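Local structure of superoxide dismutase [Mn/Fe] (Aeropyrum pernix, 3AK2) at residues L12-Y16 and N17-P21; D61-A64 and V65-F69; A101-I104 and E105-G109. The protein catalyses the dismutation of superoxide to dioxygen and hydrogen peroxide at a single metal centre that accepts manganese or iron. All blocks are in the same frame, centred on the assembly; numbering follows the deposited sequence.

How the interactions relate
Interaction 1 is a surface contact, interaction 2 is largely buried between subunits, and interaction 3 is partly buried. All three are local and lie in series without touching. Interaction 1 lies in the loop before helix 25-54 and relies on beta turns and a tyrosine ring. Residues 61-69 open helix 62-82, on the other side of the chain's centre, and their charged side chains serve two neighbouring subunits. Residues 101-109 form the later part of helix 98-108 and the turn after it, in the C-terminal domain. Their one salt bridge stays within the helix, while Leu103, Gln107 and Phe108 meet strand 141-148 by packing and a glutamine hydrogen bond. Interactions 2 and 3 both touch the second subunit.

Interaction 1 (L12-Y16 and N17-P21); sequences LPYNY and NALEP. With EDO (1,2-ethanediol), chain G.
The Tyr14 ring is overlapped by Leu19, whose CD2 sits over the centre of one face. This is a CH-pi contact, 4.2 Å from Leu19 CD2 to the centroid of the Tyr14 ring and 9° off the ring normal. The other methyl, Leu19 CD1, touches ring atoms CE1 and CZ and the hydroxyl oxygen OH. CD of Pro13 lies over the opposite face, offset toward the rim, and the ring is held between the two. Tyr14 CG stands between the backbone N and the carbonyl carbon (chi1 35°), which brings the ring face against Leu19. CB of Tyr14 meets CB of Ala18 at 3.7 Å. The hydroxyl of Tyr14 is hydrogen-bonded to Trp83 O. Two overlapping type I beta turns, Asn15 to Ala18 and Asn17 to Glu20, bring these side chains together ahead of helix 25-54 in the alpha-hairpin domain. The first is closed by Ala18 N on Asn15 O at 3.1 Å. In the second, Glu20 N reaches Asn17 O only weakly. A water oxygen bridges the chain, donating a hydrogen bond to Tyr16 O (2.7 Å) and accepting one from Leu19 N (2.8 Å). Tyr16 turns its ring elsewhere. One face carries C2 of an ethanediol, probably from the crystallisation liquor. The Tyr16 OH is hydrogen-bonded to His32 ND1. The same ethanediol accepts from Leu12 N through O1, at 2.8 Å.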
# COMPACT_ATOMS: atom_id res chain seq x y z
N LEU A 12 -4.65 14.21 27.07
CA LEU A 12 -3.20 14.16 27.13
C LEU A 12 -2.75 14.01 28.59
O LEU A 12 -3.50 14.36 29.50
CB LEU A 12 -2.58 15.42 26.52
CG LEU A 12 -2.84 15.70 25.04
CD1 LEU A 12 -2.05 16.92 24.61
CD2 LEU A 12 -2.47 14.51 24.18
N PRO A 13 -1.54 13.46 28.81
CA PRO A 13 -1.00 13.37 30.17
C PRO A 13 -0.44 14.70 30.70
O PRO A 13 0.07 14.74 31.83
CB PRO A 13 0.14 12.35 30.02
CG PRO A 13 0.04 11.80 28.61
CD PRO A 13 -0.64 12.86 27.82
N TYR A 14 -0.53 15.75 29.90
CA TYR A 14 0.06 17.06 30.20
C TYR A 14 -0.71 18.09 29.39
O TYR A 14 -1.49 17.73 28.51
CB TYR A 14 1.55 17.07 29.80
CG TYR A 14 1.82 16.25 28.56
CD1 TYR A 14 1.43 16.72 27.30
CD2 TYR A 14 2.42 15.00 28.64
CE1 TYR A 14 1.64 15.96 26.15
CE2 TYR A 14 2.64 14.23 27.50
CZ TYR A 14 2.24 14.72 26.26
OH TYR A 14 2.44 13.97 25.13
N ASN A 15 -0.49 19.37 29.69
CA ASN A 15 -1.13 20.45 28.94
C ASN A 15 -0.57 20.60 27.53
O ASN A 15 0.52 20.10 27.24
CB ASN A 15 -1.02 21.77 29.72
CG ASN A 15 -2.00 21.87 30.89
OD1 ASN A 15 -1.89 22.78 31.72
ND2 ASN A 15 -2.96 20.95 30.96
N TYR A 16 -1.30 21.29 26.66
CA TYR A 16 -0.90 21.44 25.26
C TYR A 16 0.46 22.12 25.07
O TYR A 16 1.16 21.82 24.10
CB TYR A 16 -1.98 22.16 24.45
CG TYR A 16 -3.25 21.35 24.25
CD1 TYR A 16 -3.21 20.07 23.68
CD2 TYR A 16 -4.49 21.87 24.61
CE1 TYR A 16 -4.38 19.33 23.50
CE2 TYR A 16 -5.67 21.13 24.42
CZ TYR A 16 -5.60 19.87 23.86
OH TYR A 16 -6.75 19.13 23.68
N ASN A 17 0.82 23.03 25.97
CA ASN A 17 2.11 23.73 25.86
C ASN A 17 3.25 23.07 26.63
O ASN A 17 4.35 23.62 26.71
CB ASN A 17 1.96 25.21 26.25
CG ASN A 17 1.72 25.41 27.74
OD1 ASN A 17 1.56 24.46 28.51
ND2 ASN A 17 1.69 26.67 28.16
N ALA A 18 2.99 21.89 27.19
CA ALA A 18 3.94 21.26 28.11
C ALA A 18 5.19 20.67 27.45
O ALA A 18 6.16 20.36 28.14
CB ALA A 18 3.24 20.21 28.95
N LEU A 19 5.16 20.52 26.13
CA LEU A 19 6.31 19.94 25.41
C LEU A 19 7.18 20.99 24.72
O LEU A 19 8.11 20.66 23.98
CB LEU A 19 5.85 18.87 24.42
CG LEU A 19 5.07 17.68 25.00
CD1 LEU A 19 4.91 16.60 23.94
CD2 LEU A 19 5.72 17.09 26.25
N GLU A 20 6.87 22.26 24.98
CA GLU A 20 7.68 23.36 24.48
C GLU A 20 9.05 23.35 25.15
O GLU A 20 9.17 22.93 26.30
CB GLU A 20 6.96 24.70 24.69
CG GLU A 20 5.66 24.77 23.91
CD GLU A 20 5.11 26.16 23.74
OE1 GLU A 20 5.43 27.05 24.57
OE2 GLU A 20 4.34 26.37 22.77
N PRO A 21 10.10 23.79 24.43
CA PRO A 21 10.07 24.37 23.09
C PRO A 21 10.11 23.35 21.94
O PRO A 21 10.08 23.74 20.78
CB PRO A 21 11.35 25.20 23.06
CG PRO A 21 12.30 24.43 23.91
CD PRO A 21 11.47 23.77 24.99
C1 EDO G . -5.63 17.90 26.58
O1 EDO G . -5.90 16.75 27.38
C2 EDO G . -4.61 18.79 27.28
O2 EDO G . -5.28 19.55 28.29
O HOH W 1 3.81 21.67 23.92

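Interaction 2 (D61-A64 and V65-F69); sequences DVRA and VMRDF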
# COMPACT_ATOMS: atom_id res chain seq x y z
N ASP A 61 -20.05 -2.57 1.89
CA ASP A 61 -18.91 -3.13 1.20
C ASP A 61 -17.96 -3.54 2.32
O ASP A 61 -17.35 -2.69 2.96
CB ASP A 61 -18.29 -2.07 0.28
CG ASP A 61 -17.03 -2.54 -0.45
OD1 ASP A 61 -16.79 -2.03 -1.56
OD2 ASP A 61 -16.28 -3.38 0.08
N VAL A 62 -17.87 -4.84 2.57
CA VAL A 62 -17.10 -5.38 3.69
C VAL A 62 -15.63 -4.95 3.62
O VAL A 62 -15.06 -4.49 4.61
CB VAL A 62 -17.28 -6.92 3.79
CG1 VAL A 62 -16.30 -7.53 4.78
CG2 VAL A 62 -18.71 -7.26 4.18
N ARG A 63 -15.04 -5.07 2.44
CA ARG A 63 -13.64 -4.67 2.25
C ARG A 63 -13.43 -3.19 2.59
O ARG A 63 -12.49 -2.83 3.30
CB ARG A 63 -13.21 -4.95 0.82
CG ARG A 63 -11.84 -4.39 0.46
CD ARG A 63 -11.35 -4.99 -0.82
NE ARG A 63 -12.15 -4.55 -1.96
CZ ARG A 63 -12.31 -5.25 -3.08
NH1 ARG A 63 -13.05 -4.75 -4.06
NH2 ARG A 63 -11.75 -6.44 -3.22
N ALA A 64 -14.32 -2.34 2.09
CA ALA A 64 -14.21 -0.91 2.30
C ALA A 64 -14.34 -0.54 3.77
O ALA A 64 -13.54 0.24 4.31
CB ALA A 64 -15.25 -0.17 1.47
N VAL A 65 -15.35 -1.10 4.44
CA VAL A 65 -15.58 -0.76 5.85
C VAL A 65 -14.40 -1.24 6.70
O VAL A 65 -13.98 -0.55 7.63
CB VAL A 65 -16.92 -1.31 6.37
CG1 VAL A 65 -17.07 -1.05 7.87
CG2 VAL A 65 -18.08 -0.66 5.63
N MET A 66 -13.85 -2.40 6.36
CA MET A 66 -12.70 -2.90 7.12
C MET A 66 -11.43 -2.09 6.86
O MET A 66 -10.63 -1.91 7.78
CB MET A 66 -12.50 -4.39 6.90
CG MET A 66 -13.62 -5.19 7.54
SD MET A 66 -13.56 -6.94 7.20
CE MET A 66 -15.00 -7.48 8.13
N ARG A 67 -11.26 -1.59 5.64
CA ARG A 67 -10.17 -0.66 5.36
C ARG A 67 -10.31 0.62 6.20
O ARG A 67 -9.31 1.13 6.72
CB ARG A 67 -10.10 -0.32 3.87
CG ARG A 67 -9.39 -1.36 3.02
CD ARG A 67 -9.63 -1.10 1.55
NE ARG A 67 -8.81 -1.96 0.70
CZ ARG A 67 -8.96 -2.08 -0.62
NH1 ARG A 67 -9.94 -1.43 -1.24
NH2 ARG A 67 -8.15 -2.87 -1.31
N ASP A 68 -11.54 1.11 6.34
CA ASP A 68 -11.82 2.29 7.16
C ASP A 68 -11.52 1.99 8.63
O ASP A 68 -10.89 2.80 9.33
CB ASP A 68 -13.28 2.72 7.05
CG ASP A 68 -13.65 3.25 5.68
OD1 ASP A 68 -12.77 3.55 4.84
OD2 ASP A 68 -14.88 3.39 5.46
N PHE A 69 -11.98 0.84 9.10
CA PHE A 69 -11.70 0.43 10.47
C PHE A 69 -10.19 0.30 10.70
O PHE A 69 -9.68 0.83 11.69
CB PHE A 69 -12.39 -0.89 10.84
CG PHE A 69 -11.97 -1.41 12.18
CD1 PHE A 69 -11.05 -2.45 12.28
CD2 PHE A 69 -12.46 -0.83 13.35
CE1 PHE A 69 -10.64 -2.91 13.53
CE2 PHE A 69 -12.04 -1.29 14.60
CZ PHE A 69 -11.14 -2.33 14.68
O HOH W 2 -12.15 1.85 3.14
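The backbone is the first turns of helix 62-82, with four successive i+4 to i bonds from Val65 N, Met66 N, Arg67 N and Asp68 N to the carbonyls of Asp61, Val62, Arg63 and Ala64. Asp61 is the N-cap. Its OD2 accepts from Ala64 N at 3.0 Å, met from above the carboxylate plane. Val62 and Met66 lie side by side and point the same way, with Val62 CG1 3.6 Å from Met66 CE. Beyond CG the Met66 chain is extended, which carries its methyl to the valine branch. Arg63 and Arg67 also run alongside each other. The CD of Arg63 sits over the centre of one face of the Arg67 guanidinium, 3.7 Å above its plane. The two guanidinium planes are 27° apart, and Arg63 NE comes 3.9 Å from Arg67 NH1. The bend of the Arg63 chain at chi3 (68°) turns its NE and guanidinium end alongside that nitrogen. Arg67 NH2 forms salt bridges to Glu148 and Glu126 of the second subunit, and Arg63 NH2 is hydrogen-bonded to Thr124 O there. Arg63 also pairs with Asp68 of the third subunit, and the reciprocal pair forms as well. Were an alanine to replace Arg67, Glu148 and Glu126 of the second subunit would probably lose a cationic partner, and Arg63 CD the flat group it rests on. The carboxylates of the neighbouring subunits probably offset the like charges of the two arginines. This implies that the start of the helix is a charged junction of the tetramer, where acidic and basic groups of different chains tie the subunits together.

Interaction 3 (A101-I104 and E105-G109); sequences ADLI and EKQFG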
# COMPACT_ATOMS: atom_id res chain seq x y z
N ALA A 101 17.30 -0.06 28.63
CA ALA A 101 18.72 0.13 28.40
C ALA A 101 19.45 -1.19 28.20
O ALA A 101 20.34 -1.29 27.36
CB ALA A 101 19.36 0.91 29.54
N ASP A 102 19.06 -2.21 28.97
CA ASP A 102 19.69 -3.52 28.86
C ASP A 102 19.50 -4.14 27.48
O ASP A 102 20.46 -4.60 26.86
CB ASP A 102 19.17 -4.48 29.94
CG ASP A 102 19.87 -5.82 29.90
OD1 ASP A 102 21.12 -5.84 30.04
OD2 ASP A 102 19.19 -6.84 29.72
N LEU A 103 18.27 -4.14 26.99
CA LEU A 103 18.00 -4.68 25.66
C LEU A 103 18.62 -3.82 24.56
O LEU A 103 19.11 -4.35 23.56
CB LEU A 103 16.49 -4.87 25.43
CG LEU A 103 15.81 -6.00 26.20
CD1 LEU A 103 14.36 -6.15 25.76
CD2 LEU A 103 16.55 -7.33 26.04
N ILE A 104 18.62 -2.51 24.75
CA ILE A 104 19.27 -1.62 23.79
C ILE A 104 20.77 -1.92 23.68
O ILE A 104 21.33 -1.92 22.58
CB ILE A 104 19.00 -0.13 24.12
CG1 ILE A 104 17.58 0.25 23.68
CG2 ILE A 104 20.00 0.78 23.43
CD1 ILE A 104 17.14 1.63 24.13
N GLU A 105 21.40 -2.20 24.82
CA GLU A 105 22.82 -2.56 24.86
C GLU A 105 23.08 -3.89 24.14
O GLU A 105 24.00 -3.99 23.32
CB GLU A 105 23.31 -2.63 26.31
CG GLU A 105 24.80 -2.97 26.48
CD GLU A 105 25.74 -1.94 25.85
OE1 GLU A 105 26.80 -2.34 25.34
OE2 GLU A 105 25.41 -0.73 25.88
N LYS A 106 22.26 -4.89 24.43
CA LYS A 106 22.46 -6.24 23.91
C LYS A 106 22.15 -6.38 22.43
O LYS A 106 22.77 -7.19 21.73
CB LYS A 106 21.61 -7.24 24.70
CG LYS A 106 22.09 -7.46 26.12
CD LYS A 106 21.08 -8.26 26.91
CE LYS A 106 21.65 -8.63 28.26
NZ LYS A 106 20.59 -9.20 29.13
N GLN A 107 21.20 -5.59 21.94
CA GLN A 107 20.72 -5.75 20.58
C GLN A 107 21.25 -4.73 19.60
O GLN A 107 21.58 -5.07 18.46
CB GLN A 107 19.20 -5.71 20.56
CG GLN A 107 18.57 -6.78 21.40
CD GLN A 107 17.08 -6.77 21.25
OE1 GLN A 107 16.35 -6.62 22.22
NE2 GLN A 107 16.61 -6.91 20.01
N PHE A 108 21.32 -3.48 20.03
CA PHE A 108 21.72 -2.39 19.14
C PHE A 108 23.14 -1.92 19.38
O PHE A 108 23.65 -1.08 18.64
CB PHE A 108 20.72 -1.23 19.22
CG PHE A 108 19.30 -1.63 18.95
CD1 PHE A 108 18.89 -1.94 17.65
CD2 PHE A 108 18.37 -1.70 19.98
CE1 PHE A 108 17.57 -2.32 17.40
CE2 PHE A 108 17.05 -2.08 19.73
CZ PHE A 108 16.65 -2.39 18.43
N GLY A 109 23.79 -2.47 20.40
CA GLY A 109 25.15 -2.09 20.75
C GLY A 109 25.22 -0.77 21.49
O GLY A 109 26.21 -0.04 21.38
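The Phe108 ring has CB of its neighbour Gln107 over one face, 4.1 Å above the plane and offset toward the rim. At the edge, near the ring plane, stands CA of Ile104, 3.9 Å from Phe108 CD2. Apolar contact also runs from Ile104 CG1 to Phe108 CD2. The ring also packs on Ile144 of strand 141-148 and on Leu54 of the second subunit. Gln107 lies alongside Leu103, one turn earlier in the helix, and points the same way. Its OE1 is 3.7 Å from Leu103 CB and near both leucine methyls, while its NE2 is hydrogen-bonded to Leu142 O. The amide end is thus fixed to the strand. A salt bridge joins Asp102 and Lys106. Lys106 NZ gives a hydrogen bond of 2.8 Å to Asp102 OD2, using the syn lone pair of that oxygen. The lysine chain is extended beyond CG and spans one turn back along the helix to reach it. Asp102 CG, anti to the backbone N (chi1 -177°), comes to meet it. The bridge probably offsets the two charges on this side of the helix. Backbone bonds of the i+4 to i type run from Glu105 N, Lys106 N, Gln107 N and Phe108 N to the carbonyls of Ala101, Asp102, Leu103 and Ile104. Gly109 then leaves the helix with positive phi (77°), a value that favours glycine. The arrangement is that of an amphipathic helix end: an i to i+4 salt bridge on one side, and on another, side chains laid on strand 141-148 of the C-terminal alpha/beta domain of iron/manganese superoxide dismutases.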